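Side-chain contacts in CD1-2 antigen (Gallus gallus, PDB 3DBX), which probably binds lipid in a hydrophobic groove and displays it at the cell surface to T cells, as other members of the CD1 family do: residues T80-F83 / M84-T88; L21-V24 / S25-E28; E180-T183 / D184-R188. All coordinates share one frame; numbering follows the deposited sequence.

Contact 1: T80-F83 / M84-T88; sequences TIRF and MHEMT. With PLM (palmitic acid), chain F.
The ring of Phe83 takes Met87 on one face: CG of the methionine stands 3.9 Å from the ring centroid and 18° off the ring normal, a CH-pi contact displaced toward the rim. Just beyond it, Met87 SD approaches obliquely, 3.8 Å from Phe83 CZ, which makes the pair a Met-aromatic contact as well. Met84 SD adds a second, also oblique, 4.1 Å from Phe83 CD2. The ring comes to lie between Met87 SD and the lipid because CG of Phe83 is anti to its backbone N (chi1 -177°); C7 of the bound palmitic acid reaches Phe83 CG at 3.6 Å, again obliquely.

The second ring, that of His85, is met at its edge, where Ile81 CG2 lies in the ring plane 3.8 Å from His85 CD2. Its two nitrogens are used by Tyr95 and Thr27, so a residue with polar and apolar atoms suits this boundary. The third flat group, the guanidinium of Arg82, has O1 of the palmitic acid over one face, 2.9 Å from NH1; a positive charge here would be expected to favour the acid head, while the alkyl tail runs on past Phe83 and Thr80.

Beneath these side chains the helix repeats its i to i+4 bonds, among them His85 N to Ile81 O at 3.0 Å. Thr88 adds its hydroxyl to its own N-H on Met84 O, the two donors coming from opposite faces of the carbonyl plane.

Thr80, Arg82 and Phe83 thus line the lipid, consistent with the groove wall of a CD1 molecule, while the flexible Met84 and Met87 pack round Phe83. Phe83, Met84 and Met87 face helix 143-154 through Leu152, Met148 and Val147, while Thr80, Ile81 and Met84 rest on Leu19 of strand 12-21 in the groove floor.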
loop_
_atom_site.group_PDB
_atom_site.type_symbol
_atom_site.label_atom_id
_atom_site.label_comp_id
_atom_site.label_asym_id
_atom_site.label_seq_id
_atom_site.Cartn_x
_atom_site.Cartn_y
_atom_site.Cartn_z
ATOM N N THR A 80 17.523 -12.674 11.010
ATOM C CA THR A 80 17.610 -11.564 10.033
ATOM C C THR A 80 18.113 -10.232 10.629
ATOM O O THR A 80 18.969 -9.580 10.044
ATOM C CB THR A 80 16.263 -11.322 9.298
ATOM O OG1 THR A 80 15.774 -12.561 8.784
ATOM C CG2 THR A 80 16.454 -10.350 8.147
ATOM N N ILE A 81 17.560 -9.832 11.774
ATOM C CA ILE A 81 18.021 -8.646 12.491
ATOM C C ILE A 81 19.522 -8.727 12.756
ATOM O O ILE A 81 20.251 -7.796 12.445
ATOM C CB ILE A 81 17.271 -8.462 13.824
ATOM C CG1 ILE A 81 15.834 -8.048 13.572
ATOM C CG2 ILE A 81 17.992 -7.440 14.742
ATOM C CD1 ILE A 81 14.918 -8.543 14.633
ATOM N N ARG A 82 19.986 -9.842 13.313
ATOM C CA ARG A 82 21.407 -10.016 13.570
ATOM C C ARG A 82 22.233 -10.105 12.285
ATOM O O ARG A 82 23.330 -9.576 12.228
ATOM C CB ARG A 82 21.670 -11.219 14.480
ATOM C CG ARG A 82 23.094 -11.252 15.035
ATOM C CD ARG A 82 23.230 -12.135 16.285
ATOM N NE ARG A 82 22.415 -13.342 16.166
ATOM C CZ ARG A 82 22.802 -14.439 15.520
ATOM N NH1 ARG A 82 24.005 -14.481 14.937
ATOM N NH2 ARG A 82 21.986 -15.492 15.461
ATOM N N PHE A 83 21.702 -10.743 11.250
ATOM C CA PHE A 83 22.366 -10.750 9.951
ATOM C C PHE A 83 22.517 -9.337 9.374
ATOM O O PHE A 83 23.530 -9.038 8.740
ATOM C CB PHE A 83 21.605 -11.617 8.953
ATOM C CG PHE A 83 22.281 -11.726 7.615
ATOM C CD1 PHE A 83 23.444 -12.485 7.466
ATOM C CD2 PHE A 83 21.761 -11.064 6.502
ATOM C CE1 PHE A 83 24.074 -12.586 6.230
ATOM C CE2 PHE A 83 22.388 -11.153 5.261
ATOM C CZ PHE A 83 23.541 -11.914 5.123
ATOM N N MET A 84 21.514 -8.481 9.582
ATOM C CA MET A 84 21.585 -7.101 9.066
ATOM C C MET A 84 22.557 -6.225 9.862
ATOM O O MET A 84 23.347 -5.491 9.267
ATOM C CB MET A 84 20.207 -6.466 8.964
ATOM C CG MET A 84 19.240 -7.142 7.952
ATOM S SD MET A 84 19.907 -7.432 6.289
ATOM C CE MET A 84 18.551 -8.344 5.552
ATOM N N HIS A 85 22.522 -6.320 11.192
ATOM C CA HIS A 85 23.539 -5.672 12.044
ATOM C C HIS A 85 24.957 -6.101 11.679
ATOM O O HIS A 85 25.878 -5.291 11.732
ATOM C CB HIS A 85 23.294 -5.944 13.535
ATOM C CG HIS A 85 22.307 -5.016 14.174
ATOM N ND1 HIS A 85 22.634 -3.737 14.574
ATOM C CD2 HIS A 85 21.001 -5.183 14.490
ATOM C CE1 HIS A 85 21.573 -3.156 15.105
ATOM N NE2 HIS A 85 20.568 -4.014 15.067
ATOM N N GLU A 86 25.123 -7.370 11.313
ATOM C CA GLU A 86 26.425 -7.936 10.957
ATOM C C GLU A 86 26.987 -7.426 9.633
ATOM O O GLU A 86 28.194 -7.218 9.508
ATOM C CB GLU A 86 26.355 -9.464 10.879
ATOM C CG GLU A 86 25.750 -10.186 12.080
ATOM C CD GLU A 86 26.267 -9.695 13.421
ATOM O OE1 GLU A 86 27.440 -9.991 13.757
ATOM O OE2 GLU A 86 25.483 -9.032 14.144
ATOM N N MET A 87 26.119 -7.275 8.638
ATOM C CA MET A 87 26.540 -6.829 7.306
ATOM C C MET A 87 26.896 -5.340 7.301
ATOM O O MET A 87 27.797 -4.908 6.577
ATOM C CB MET A 87 25.454 -7.127 6.259
ATOM C CG MET A 87 25.161 -8.617 6.027
ATOM S SD MET A 87 26.515 -9.589 5.316
ATOM C CE MET A 87 27.338 -10.242 6.774
ATOM N N THR A 88 26.167 -4.569 8.110
ATOM C CA THR A 88 26.482 -3.169 8.363
ATOM C C THR A 88 27.877 -3.082 8.963
ATOM O O THR A 88 28.702 -2.298 8.518
ATOM C CB THR A 88 25.447 -2.523 9.313
ATOM O OG1 THR A 88 24.128 -2.774 8.823
ATOM C CG2 THR A 88 25.640 -1.028 9.387
HETATM C C1 PLM F . 23.896 -14.647 11.244
HETATM O O1 PLM F . 23.300 -14.060 12.183
HETATM O O2 PLM F . 25.071 -14.300 10.980
HETATM C C2 PLM F . 23.230 -15.749 10.440
HETATM C C3 PLM F . 21.704 -15.639 10.506
HETATM C C4 PLM F . 21.012 -16.615 9.557
HETATM C C5 PLM F . 20.742 -15.998 8.183
HETATM C C6 PLM F . 19.443 -15.190 8.116
HETATM C C7 PLM F . 19.561 -13.992 7.176
HETATM C C8 PLM F . 18.827 -14.227 5.867
HETATM C C9 PLM F . 18.170 -12.943 5.367
HETATM C CA PLM F . 17.376 -13.250 4.102
HETATM C CB PLM F . 16.067 -12.474 4.029
HETATM C CC PLM F . 14.881 -13.274 4.555
HETATM C CD PLM F . 14.116 -13.971 3.438
HETATM C CE PLM F . 13.281 -15.083 4.035
HETATM C CF PLM F . 11.841 -15.033 3.539
HETATM C CG PLM F . 10.883 -15.514 4.623
#

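Contact 2: L21-V24 / S25-E28; sequences LGNV and SSTE. With NAG (2-acetamido-2-deoxy-beta-D-glucopyranose), chain C.
Asn23 and Ser26 close the bend of a beta hairpin, the type I turn that carries the chain from strand 12-21 into the antiparallel strand 27-35. Ser26 N donates to Asn23 O at 3.2 Å; the N-H points almost straight at the oxygen (164°) but from above the carbonyl plane.

The side chain of Asn23 can be followed outward. With chi1 at 48°, CG sits between the backbone N and the carbonyl carbon, a crowded position that sends the amide across the turn, toward the serines. CB passes the sugar's acetamido oxygen O7 at 4.0 Å. CG comes next, 3.2 Å from the ring oxygen O5 of the glycan. OD1 then turns back over the turn, 3.7 Å from Ser25 OG. At the tip, ND2 is bonded covalently to C1 of N-acetylglucosamine. Asparagine is the residue type that this linkage requires, and Asn23-Val24-Ser25 has the Asn-X-Ser pattern of N-glycosylation. Ser25 is the third residue of that sequon, where a hydroxyl residue is needed, and its OG lies beside the sugar, 3.6 Å from N2. Val24 is at the solvent-facing corner, with the sugar rising from its neighbour.

At the strand end of the hairpin, Leu21 and Thr27 lie side by side and point the same way, toward helix 77-89. Threonine serves two purposes here: its OG1 hydrogen-bonds His85 NE2 of that helix, while its methyl makes the apolar contact with the leucine. The branches meet at a single methyl pair, Leu21 CD1 and Thr27 CG2, 3.8 Å apart.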
loop_
_atom_site.group_PDB
_atom_site.type_symbol
_atom_site.label_atom_id
_atom_site.label_comp_id
_atom_site.label_asym_id
_atom_site.label_seq_id
_atom_site.Cartn_x
_atom_site.Cartn_y
_atom_site.Cartn_z
ATOM N N LEU A 21 17.646 0.163 11.837
ATOM C CA LEU A 21 18.742 -0.059 12.729
ATOM C C LEU A 21 19.265 1.310 13.188
ATOM O O LEU A 21 20.164 1.883 12.580
ATOM C CB LEU A 21 19.807 -0.887 12.000
ATOM C CG LEU A 21 19.718 -2.422 11.966
ATOM C CD1 LEU A 21 18.327 -2.964 11.747
ATOM C CD2 LEU A 21 20.725 -3.024 10.973
ATOM N N GLY A 22 18.664 1.807 14.270
ATOM C CA GLY A 22 18.982 3.105 14.877
ATOM C C GLY A 22 20.417 3.299 15.291
ATOM O O GLY A 22 21.137 4.059 14.659
ATOM N N ASN A 23 20.817 2.643 16.379
ATOM C CA ASN A 23 22.221 2.548 16.806
ATOM C C ASN A 23 22.585 1.077 17.032
ATOM O O ASN A 23 21.819 0.177 16.669
ATOM C CB ASN A 23 22.505 3.395 18.066
ATOM C CG ASN A 23 21.478 3.189 19.176
ATOM O OD1 ASN A 23 20.815 2.154 19.234
ATOM N ND2 ASN A 23 21.353 4.179 20.068
ATOM N N VAL A 24 23.740 0.823 17.626
ATOM C CA VAL A 24 24.173 -0.557 17.852
ATOM C C VAL A 24 23.148 -1.390 18.684
ATOM O O VAL A 24 22.821 -2.522 18.327
ATOM C CB VAL A 24 25.622 -0.602 18.387
ATOM C CG1 VAL A 24 25.728 0.068 19.749
ATOM C CG2 VAL A 24 26.148 -2.026 18.408
ATOM N N SER A 25 22.612 -0.780 19.740
ATOM C CA SER A 25 21.636 -1.408 20.634
ATOM C C SER A 25 20.164 -1.230 20.244
ATOM O O SER A 25 19.268 -1.607 21.013
ATOM C CB SER A 25 21.854 -0.926 22.079
ATOM O OG SER A 25 22.302 0.422 22.136
ATOM N N SER A 26 19.898 -0.685 19.058
ATOM C CA SER A 26 18.519 -0.373 18.697
ATOM C C SER A 26 18.045 -0.911 17.332
ATOM O O SER A 26 18.636 -0.631 16.281
ATOM C CB SER A 26 18.242 1.136 18.834
ATOM O OG SER A 26 16.868 1.438 18.623
ATOM N N THR A 27 16.976 -1.700 17.378
ATOM C CA THR A 27 16.247 -2.088 16.189
ATOM C C THR A 27 14.796 -1.716 16.406
ATOM O O THR A 27 14.227 -1.975 17.475
ATOM C CB THR A 27 16.321 -3.615 15.902
ATOM O OG1 THR A 27 17.655 -4.091 16.098
ATOM C CG2 THR A 27 15.898 -3.904 14.473
ATOM N N GLU A 28 14.197 -1.121 15.382
ATOM C CA GLU A 28 12.776 -0.910 15.355
ATOM C C GLU A 28 12.242 -1.743 14.199
ATOM O O GLU A 28 12.747 -1.692 13.075
ATOM C CB GLU A 28 12.455 0.576 15.181
HETATM C C1 NAG C . 20.231 4.004 20.974
HETATM C C2 NAG C . 20.879 4.662 22.203
HETATM C C3 NAG C . 19.833 4.757 23.311
HETATM C C4 NAG C . 18.655 5.574 22.804
HETATM C C5 NAG C . 18.020 4.904 21.574
HETATM C C6 NAG C . 16.856 5.777 21.080
HETATM C C7 NAG C . 23.304 4.426 22.576
HETATM C C8 NAG C . 23.756 5.374 23.656
HETATM N N2 NAG C . 22.059 3.937 22.666
HETATM O O3 NAG C . 20.328 5.351 24.482
HETATM O O4 NAG C . 17.733 5.739 23.867
HETATM O O5 NAG C . 19.006 4.649 20.563
HETATM O O6 NAG C . 16.713 5.810 19.676
HETATM O O7 NAG C . 24.082 4.133 21.662
#

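Contact 3: E180-T183 / D184-R188; sequences EGRT and DLERR
Gly181 and Leu185 form the compact half of this contact, a single helical turn with Gly181 at its N-cap. Gly181 O receives two N-H groups: Leu185 N at 2.9 Å, almost straight (173°) and in the carbonyl plane, and Asp184 N at 3.2 Å, from above that plane. The first bond is of the alpha-helical i to i+4 kind, the second i to i+3. Leu185 folds back over the same carbonyl, its CG anti to its own carbonyl carbon (chi1 -51°) and 3.2 Å from Gly181 O. Glycine fits here because Leu185 CD1 lies close to where a side chain on Gly181 would start. A further backbone bond, Glu186 N to Arg182 O at 2.7 Å, finishes the turn before Glu186 leaves helical geometry.

The outer half is held more loosely at its charged ends. Arg182 and Glu186 lie side by side, pointing the same way, Glu186 extended and Arg182 bent at its third torsion, and they form only a long salt bridge, Arg182 NH1 to Glu186 OE1 at 3.7 Å. OE1 approaches the guanidinium at its edge, near its plane, yet the carboxylate is turned 68° against it. Such long, charged side chains suit an exposed position. On another side a water donates to Thr183 O at 2.8 Å and, weakly, to Asp184 OD1, spanning adjacent residues.

The short helix 182-185 follows helix 156-180 of the MHC-like platform and leads to strand 192-200 of the immunoglobulin domain. Leu185 touches Ser10 and Thr183 touches Trp56 on the platform side, where Asp184 also has weak links to Arg54 and Trp56. Arg187 faces the other domain, its NH2 hydrogen-bonded to Leu247 O and its guanidinium making a cation-pi interaction with Tyr215, so that the turn sits at the junction of the two domains.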
loop_
_atom_site.group_PDB
_atom_site.type_symbol
_atom_site.label_atom_id
_atom_site.label_comp_id
_atom_site.label_asym_id
_atom_site.label_seq_id
_atom_site.Cartn_x
_atom_site.Cartn_y
_atom_site.Cartn_z
ATOM N N GLU A 180 -10.749 -20.612 4.113
ATOM C CA GLU A 180 -11.250 -20.101 5.398
ATOM C C GLU A 180 -11.611 -18.613 5.337
ATOM O O GLU A 180 -12.364 -18.099 6.173
ATOM C CB GLU A 180 -10.122 -20.208 6.441
ATOM C CG GLU A 180 -9.779 -21.600 6.860
ATOM C CD GLU A 180 -10.880 -22.226 7.668
ATOM O OE1 GLU A 180 -11.380 -21.554 8.600
ATOM O OE2 GLU A 180 -11.246 -23.381 7.371
ATOM N N GLY A 181 -11.022 -17.912 4.379
ATOM C CA GLY A 181 -11.071 -16.464 4.416
ATOM C C GLY A 181 -11.942 -15.787 3.392
ATOM O O GLY A 181 -11.710 -14.613 3.084
ATOM N N ARG A 182 -12.935 -16.501 2.867
ATOM C CA ARG A 182 -13.745 -15.927 1.789
ATOM C C ARG A 182 -14.562 -14.703 2.187
ATOM O O ARG A 182 -14.834 -13.849 1.351
ATOM C CB ARG A 182 -14.613 -16.963 1.103
ATOM C CG ARG A 182 -13.799 -17.935 0.281
ATOM C CD ARG A 182 -14.669 -18.735 -0.693
ATOM N NE ARG A 182 -15.261 -19.887 -0.072
ATOM C CZ ARG A 182 -16.312 -20.547 -0.540
ATOM N NH1 ARG A 182 -16.940 -20.152 -1.648
ATOM N NH2 ARG A 182 -16.742 -21.595 0.135
ATOM N N THR A 183 -14.909 -14.615 3.468
ATOM C CA THR A 183 -15.635 -13.470 4.021
ATOM C C THR A 183 -14.961 -12.115 3.698
ATOM O O THR A 183 -15.629 -11.111 3.482
ATOM C CB THR A 183 -15.929 -13.661 5.539
ATOM O OG1 THR A 183 -16.811 -12.633 5.984
ATOM C CG2 THR A 183 -14.657 -13.624 6.372
ATOM N N ASP A 184 -13.634 -12.120 3.659
ATOM C CA ASP A 184 -12.825 -10.973 3.203
ATOM C C ASP A 184 -12.367 -11.072 1.739
ATOM O O ASP A 184 -12.448 -10.095 0.968
ATOM C CB ASP A 184 -11.617 -10.834 4.127
ATOM C CG ASP A 184 -11.869 -9.865 5.246
ATOM O OD1 ASP A 184 -12.035 -8.653 4.942
ATOM O OD2 ASP A 184 -11.902 -10.299 6.400
ATOM N N LEU A 185 -11.881 -12.250 1.353
ATOM C CA LEU A 185 -11.370 -12.448 -0.012
ATOM C C LEU A 185 -12.436 -12.439 -1.120
ATOM O O LEU A 185 -12.119 -12.071 -2.266
ATOM C CB LEU A 185 -10.526 -13.720 -0.091
ATOM C CG LEU A 185 -9.422 -13.837 0.973
ATOM C CD1 LEU A 185 -8.908 -15.265 1.067
ATOM C CD2 LEU A 185 -8.285 -12.854 0.679
ATOM N N GLU A 186 -13.686 -12.840 -0.822
ATOM C CA GLU A 186 -14.746 -12.725 -1.840
ATOM C C GLU A 186 -15.806 -11.633 -1.607
ATOM O O GLU A 186 -16.870 -11.682 -2.205
ATOM C CB GLU A 186 -15.420 -14.080 -2.115
ATOM C CG GLU A 186 -14.465 -15.137 -2.643
ATOM C CD GLU A 186 -15.115 -16.498 -2.815
ATOM O OE1 GLU A 186 -16.378 -16.630 -2.725
ATOM O OE2 GLU A 186 -14.339 -17.456 -3.068
ATOM N N ARG A 187 -15.507 -10.664 -0.750
ATOM C CA ARG A 187 -16.388 -9.552 -0.481
ATOM C C ARG A 187 -16.406 -8.716 -1.764
ATOM O O ARG A 187 -15.385 -8.619 -2.461
ATOM C CB ARG A 187 -15.865 -8.719 0.710
ATOM C CG ARG A 187 -16.703 -7.446 1.026
ATOM C CD ARG A 187 -16.203 -6.697 2.306
ATOM N NE ARG A 187 -14.757 -6.459 2.213
ATOM C CZ ARG A 187 -14.173 -5.270 2.032
ATOM N NH1 ARG A 187 -14.873 -4.152 1.985
ATOM N NH2 ARG A 187 -12.859 -5.219 1.963
ATOM N N ARG A 188 -17.575 -8.165 -2.093
ATOM C CA ARG A 188 -17.752 -7.295 -3.276
ATOM C C ARG A 188 -18.627 -6.149 -2.828
ATOM O O ARG A 188 -19.734 -6.376 -2.313
ATOM C CB ARG A 188 -18.418 -8.076 -4.440
ATOM C CG ARG A 188 -17.613 -9.329 -4.805
ATOM C CD ARG A 188 -18.179 -10.168 -5.916
ATOM N NE ARG A 188 -19.336 -10.969 -5.480
ATOM C CZ ARG A 188 -19.531 -12.263 -5.751
ATOM N NH1 ARG A 188 -18.626 -12.959 -6.451
ATOM N NH2 ARG A 188 -20.632 -12.867 -5.306
HETATM O O HOH W 1 -15.163 -8.736 4.898
#

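Overall arrangement
Contacts 1 and 2 are neighbours in the lipid-binding platform, with centres 11 Å apart. Their join is the probable hydrogen bond between His85 NE2 and Thr27 OG1, 3.1 Å, with His85 also packed against Leu21; the hairpin therefore abuts helix 77-89 through His85. Contact 1 lines the site of the palmitic acid directly, whereas the side chain of Leu21 in contact 2 remains about 11 Å from the lipid. Contact 3 is remote, its centre 38 Å from that of contact 1 and 39 Å from that of contact 2, touching neither. It marks the passage from the platform to the immunoglobulin domain.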